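Ornithine carbamoyltransferase, mitochondrial (Coccidioides immitis, PDB 3SDS) catalyses the transfer of the carbamoyl group from carbamoyl phosphate to L-ornithine, giving L-citrulline and phosphate in arginine biosynthesis. Local coordinates at residues Ile206-Thr219 with Ala236-Thr250. Residues are numbered along the deposited sequence; the frame is centred on the assembly and turned at random.
Sequences IAATKMGVNVAVAT and AREGVQSPGNLTQTT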
loop_
_atom_site.group_PDB
_atom_site.type_symbol
_atom_site.label_atom_id
_atom_site.label_comp_id
_atom_site.label_asym_id
_atom_site.label_seq_id
_atom_site.Cartn_x
_atom_site.Cartn_y
_atom_site.Cartn_z
ATOM N N ILE A 206 -0.789 28.042 -20.198
ATOM C CA ILE A 206 0.135 28.886 -19.410
ATOM C C ILE A 206 1.616 28.542 -19.706
ATOM O O ILE A 206 2.471 29.427 -19.792
ATOM C CB ILE A 206 -0.173 28.794 -17.857
ATOM C CG1 ILE A 206 -1.565 29.355 -17.534
ATOM C CG2 ILE A 206 0.892 29.514 -17.022
ATOM C CD1 ILE A 206 -2.023 29.128 -16.092
ATOM N N ALA A 207 1.899 27.246 -19.861
ATOM C CA ALA A 207 3.231 26.767 -20.213
ATOM C C ALA A 207 3.625 27.219 -21.621
ATOM O O ALA A 207 4.643 27.900 -21.800
ATOM C CB ALA A 207 3.298 25.255 -20.086
ATOM N N ALA A 208 2.808 26.866 -22.612
ATOM C CA ALA A 208 3.044 27.295 -23.994
ATOM C C ALA A 208 3.344 28.806 -24.152
ATOM O O ALA A 208 4.222 29.198 -24.943
ATOM C CB ALA A 208 1.870 26.887 -24.869
ATOM N N THR A 209 2.615 29.643 -23.410
ATOM C CA THR A 209 2.843 31.082 -23.418
ATOM C C THR A 209 4.267 31.413 -22.973
ATOM O O THR A 209 4.968 32.151 -23.650
ATOM C CB THR A 209 1.837 31.820 -22.530
ATOM O OG1 THR A 209 0.520 31.649 -23.054
ATOM C CG2 THR A 209 2.136 33.280 -22.497
ATOM N N LYS A 210 4.696 30.852 -21.846
ATOM C CA LYS A 210 6.072 31.051 -21.356
ATOM C C LYS A 210 7.157 30.569 -22.338
ATOM O O LYS A 210 8.275 31.111 -22.361
ATOM C CB LYS A 210 6.266 30.372 -19.997
ATOM C CG LYS A 210 5.379 30.907 -18.860
ATOM C CD LYS A 210 5.615 30.120 -17.567
ATOM C CE LYS A 210 4.621 30.513 -16.474
ATOM N NZ LYS A 210 4.994 31.771 -15.757
ATOM N N MET A 211 6.817 29.569 -23.151
ATOM C CA MET A 211 7.768 28.953 -24.072
ATOM C C MET A 211 7.715 29.510 -25.495
ATOM O O MET A 211 8.386 28.992 -26.394
ATOM C CB MET A 211 7.566 27.441 -24.102
ATOM C CG MET A 211 7.784 26.733 -22.755
ATOM S SD MET A 211 9.503 26.694 -22.195
ATOM C CE MET A 211 9.555 28.175 -21.172
ATOM N N GLY A 212 6.930 30.565 -25.704
ATOM C CA GLY A 212 6.799 31.174 -27.029
ATOM C C GLY A 212 6.087 30.292 -28.037
ATOM O O GLY A 212 6.316 30.415 -29.238
ATOM N N VAL A 213 5.212 29.415 -27.546
ATOM C CA VAL A 213 4.419 28.518 -28.412
ATOM C C VAL A 213 2.965 29.002 -28.589
ATOM O O VAL A 213 2.286 29.290 -27.598
ATOM C CB VAL A 213 4.416 27.074 -27.856
ATOM C CG1 VAL A 213 3.777 26.106 -28.847
ATOM C CG2 VAL A 213 5.829 26.641 -27.523
ATOM N N ASN A 214 2.497 29.075 -29.839
ATOM C CA ASN A 214 1.112 29.510 -30.154
ATOM C C ASN A 214 0.034 28.442 -29.918
ATOM O O ASN A 214 0.205 27.290 -30.307
ATOM C CB ASN A 214 1.019 30.045 -31.586
ATOM C CG ASN A 214 1.942 31.253 -31.831
ATOM O OD1 ASN A 214 2.040 32.164 -30.993
ATOM N ND2 ASN A 214 2.617 31.262 -32.986
ATOM N N VAL A 215 -1.062 28.824 -29.265
ATOM C CA VAL A 215 -2.139 27.889 -28.930
ATOM C C VAL A 215 -3.442 28.403 -29.498
ATOM O O VAL A 215 -3.719 29.609 -29.379
ATOM C CB VAL A 215 -2.334 27.753 -27.399
ATOM C CG1 VAL A 215 -3.513 26.817 -27.084
ATOM C CG2 VAL A 215 -1.078 27.247 -26.729
ATOM N N ALA A 216 -4.249 27.513 -30.089
ATOM C CA ALA A 216 -5.590 27.886 -30.606
ATOM C C ALA A 216 -6.660 26.931 -30.090
ATOM O O ALA A 216 -6.472 25.722 -30.124
ATOM C CB ALA A 216 -5.593 27.924 -32.113
ATOM N N VAL A 217 -7.775 27.462 -29.601
ATOM C CA VAL A 217 -8.729 26.632 -28.846
ATOM C C VAL A 217 -10.142 26.611 -29.428
ATOM O O VAL A 217 -10.839 27.639 -29.446
ATOM C CB VAL A 217 -8.798 27.060 -27.341
ATOM C CG1 VAL A 217 -9.839 26.231 -26.579
ATOM C CG2 VAL A 217 -7.433 26.934 -26.660
ATOM N N ALA A 218 -10.567 25.439 -29.889
ATOM C CA ALA A 218 -11.925 25.283 -30.417
ATOM C C ALA A 218 -12.802 24.573 -29.397
ATOM O O ALA A 218 -12.461 23.472 -28.931
ATOM C CB ALA A 218 -11.917 24.545 -31.754
ATOM N N THR A 219 -13.903 25.233 -29.028
ATOM C CA THR A 219 -14.890 24.698 -28.084
ATOM C C THR A 219 -16.294 25.109 -28.510
ATOM O O THR A 219 -16.476 26.145 -29.162
ATOM C CB THR A 219 -14.705 25.210 -26.610
ATOM O OG1 THR A 219 -15.132 26.575 -26.503
ATOM C CG2 THR A 219 -13.266 25.062 -26.098
ATOM N N ALA A 236 1.039 35.742 -17.481
ATOM C CA ALA A 236 2.193 34.940 -17.872
ATOM C C ALA A 236 2.988 35.545 -19.045
ATOM O O ALA A 236 4.165 35.218 -19.231
ATOM C CB ALA A 236 1.767 33.511 -18.177
ATOM N N ARG A 237 2.361 36.433 -19.818
ATOM C CA ARG A 237 3.065 37.134 -20.900
ATOM C C ARG A 237 4.208 38.019 -20.419
ATOM O O ARG A 237 5.242 38.093 -21.074
ATOM C CB ARG A 237 2.102 37.944 -21.751
ATOM C CG ARG A 237 1.459 37.115 -22.834
ATOM C CD ARG A 237 0.165 37.739 -23.336
ATOM N NE ARG A 237 -0.116 37.290 -24.694
ATOM C CZ ARG A 237 0.358 37.892 -25.787
ATOM N NH1 ARG A 237 1.122 38.980 -25.672
ATOM N NH2 ARG A 237 0.062 37.416 -26.998
ATOM N N GLU A 238 4.023 38.654 -19.264
ATOM C CA GLU A 238 4.977 39.623 -18.690
ATOM C C GLU A 238 6.448 39.143 -18.583
ATOM O O GLU A 238 6.742 38.075 -18.014
ATOM C CB GLU A 238 4.446 40.077 -17.326
ATOM C CG GLU A 238 5.168 41.236 -16.668
ATOM C CD GLU A 238 4.196 42.218 -16.009
ATOM O OE1 GLU A 238 2.977 41.918 -15.993
ATOM O OE2 GLU A 238 4.648 43.293 -15.531
ATOM N N GLY A 239 7.360 39.938 -19.144
ATOM C CA GLY A 239 8.795 39.630 -19.098
ATOM C C GLY A 239 9.365 38.613 -20.095
ATOM O O GLY A 239 10.547 38.290 -20.020
ATOM N N VAL A 240 8.548 38.110 -21.024
ATOM C CA VAL A 240 9.025 37.189 -22.066
ATOM C C VAL A 240 9.141 37.943 -23.397
ATOM O O VAL A 240 8.178 38.587 -23.817
ATOM C CB VAL A 240 8.066 35.966 -22.217
ATOM C CG1 VAL A 240 8.548 35.005 -23.287
ATOM C CG2 VAL A 240 7.905 35.230 -20.890
ATOM N N GLN A 241 10.295 37.877 -24.068
ATOM C CA GLN A 241 10.482 38.669 -25.309
ATOM C C GLN A 241 9.641 38.207 -26.514
ATOM O O GLN A 241 9.272 39.037 -27.346
ATOM C CB GLN A 241 11.963 38.828 -25.703
ATOM N N SER A 242 9.333 36.911 -26.614
ATOM C CA SER A 242 8.404 36.443 -27.668
ATOM C C SER A 242 7.280 35.490 -27.191
ATOM O O SER A 242 7.261 34.321 -27.578
ATOM C CB SER A 242 9.176 35.827 -28.849
ATOM O OG SER A 242 9.886 36.816 -29.566
ATOM N N PRO A 243 6.320 35.991 -26.382
ATOM C CA PRO A 243 5.335 35.076 -25.758
ATOM C C PRO A 243 4.410 34.344 -26.741
ATOM O O PRO A 243 4.166 34.824 -27.837
ATOM C CB PRO A 243 4.514 36.012 -24.854
ATOM C CG PRO A 243 4.664 37.380 -25.464
ATOM C CD PRO A 243 6.042 37.409 -26.067
ATOM N N GLY A 244 3.889 33.197 -26.337
ATOM C CA GLY A 244 2.904 32.479 -27.151
ATOM C C GLY A 244 1.522 33.130 -27.211
ATOM O O GLY A 244 0.981 33.574 -26.182
ATOM N N ASN A 245 0.932 33.160 -28.407
ATOM C CA ASN A 245 -0.344 33.853 -28.622
ATOM C C ASN A 245 -1.581 32.977 -28.442
ATOM O O ASN A 245 -1.543 31.795 -28.775
ATOM C CB ASN A 245 -0.346 34.466 -30.013
ATOM C CG ASN A 245 0.741 35.513 -30.179
ATOM O OD1 ASN A 245 0.872 36.416 -29.346
ATOM N ND2 ASN A 245 1.526 35.398 -31.254
ATOM N N LEU A 246 -2.668 33.551 -27.921
ATOM C CA LEU A 246 -3.938 32.819 -27.744
ATOM C C LEU A 246 -5.049 33.129 -28.763
ATOM O O LEU A 246 -5.363 34.296 -29.035
ATOM C CB LEU A 246 -4.489 33.012 -26.339
ATOM C CG LEU A 246 -5.666 32.104 -25.989
ATOM C CD1 LEU A 246 -5.256 30.629 -26.072
ATOM C CD2 LEU A 246 -6.222 32.432 -24.618
ATOM N N THR A 247 -5.649 32.063 -29.293
ATOM C CA THR A 247 -6.755 32.153 -30.251
ATOM C C THR A 247 -7.967 31.355 -29.754
ATOM O O THR A 247 -7.826 30.190 -29.350
ATOM C CB THR A 247 -6.290 31.689 -31.653
ATOM O OG1 THR A 247 -5.502 32.732 -32.235
ATOM C CG2 THR A 247 -7.467 31.358 -32.598
ATOM N N GLN A 248 -9.140 31.995 -29.781
ATOM C CA GLN A 248 -10.396 31.404 -29.313
ATOM C C GLN A 248 -11.431 31.269 -30.440
ATOM O O GLN A 248 -11.789 32.268 -31.077
ATOM C CB GLN A 248 -10.982 32.257 -28.199
ATOM C CG GLN A 248 -10.078 32.451 -27.002
ATOM C CD GLN A 248 -10.869 32.560 -25.710
ATOM O OE1 GLN A 248 -11.442 31.575 -25.234
ATOM N NE2 GLN A 248 -10.909 33.751 -25.139
ATOM N N THR A 249 -11.931 30.053 -30.678
ATOM C CA THR A 249 -12.888 29.817 -31.787
ATOM C C THR A 249 -14.022 28.844 -31.422
ATOM O O THR A 249 -13.923 28.108 -30.446
ATOM C CB THR A 249 -12.142 29.388 -33.116
ATOM O OG1 THR A 249 -13.075 29.095 -34.161
ATOM C CG2 THR A 249 -11.277 28.183 -32.891
ATOM N N THR A 250 -15.092 28.855 -32.212
ATOM C CA THR A 250 -16.222 27.922 -32.087
ATOM C C THR A 250 -16.178 26.856 -33.196
ATOM O O THR A 250 -16.827 25.809 -33.097
ATOM C CB THR A 250 -17.572 28.712 -32.098
ATOM O OG1 THR A 250 -17.780 29.280 -30.802
ATOM C CG2 THR A 250 -18.792 27.829 -32.469
#
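Asn214 lies alongside Asn245, both side chains pointing the same way, with their amide planes only 10° apart. Asn214 OD1 accepts the backbone N-H of Asn245, 3.0 Å from N to OD1, in the plane of the amide and on a lone pair. The Asn214 CG sits beside its own backbone N (chi1 -60°), which carries OD1 across to the Asn245 backbone. The backbone returns the grip: Val215 N donates to Asn245 O at 3.0 Å. From here strands 214-218 and 246-249 run nearly parallel. Val215 O, Val217 N, Val217 O and Thr219 N continue the bonding to Thr247 and Thr249. On one face, Ala216 CB meets Thr247 CB at 3.9 Å, and Ala218 CB meets the methyl of Thr249. That methyl stands between its backbone N and carbonyl carbon, while OG1 turns to the N of Val251. On the other face, Leu246 CD1 packs against Val215 CB and Val217 CG2, and the leucine also touches Ile233 of helix 227-237.

Helix 199-210 ends beside this pair in a Schellman motif with Gly212 at C-prime. Thr209 O accepts from Gly212 N and also from Gly244 N, the latter at 3.1 Å and nearly straight (173°). Just past the helix end, Gly244 CA makes a CA-H...O contact with Val213 O at 3.3 Å. The side chains of Thr209 and Arg237 cross at about a right angle, Thr209 CG2 lying 3.9 Å from Arg237 CG. The Thr209 hydroxyl bonds back to Ala205 O.

Both segments belong to the strand 214-218, helix 227-237, strand 246-249 crossover of the Asp/Orn-binding domain, with 246-249 the outermost strand of its parallel sheet within the chain. Most polar bonds here use main-chain atoms, so the strand pairing probably depends little on side-chain identity, while the Asn214 amide takes up the Asn245 N-H just before strand 246-249 begins.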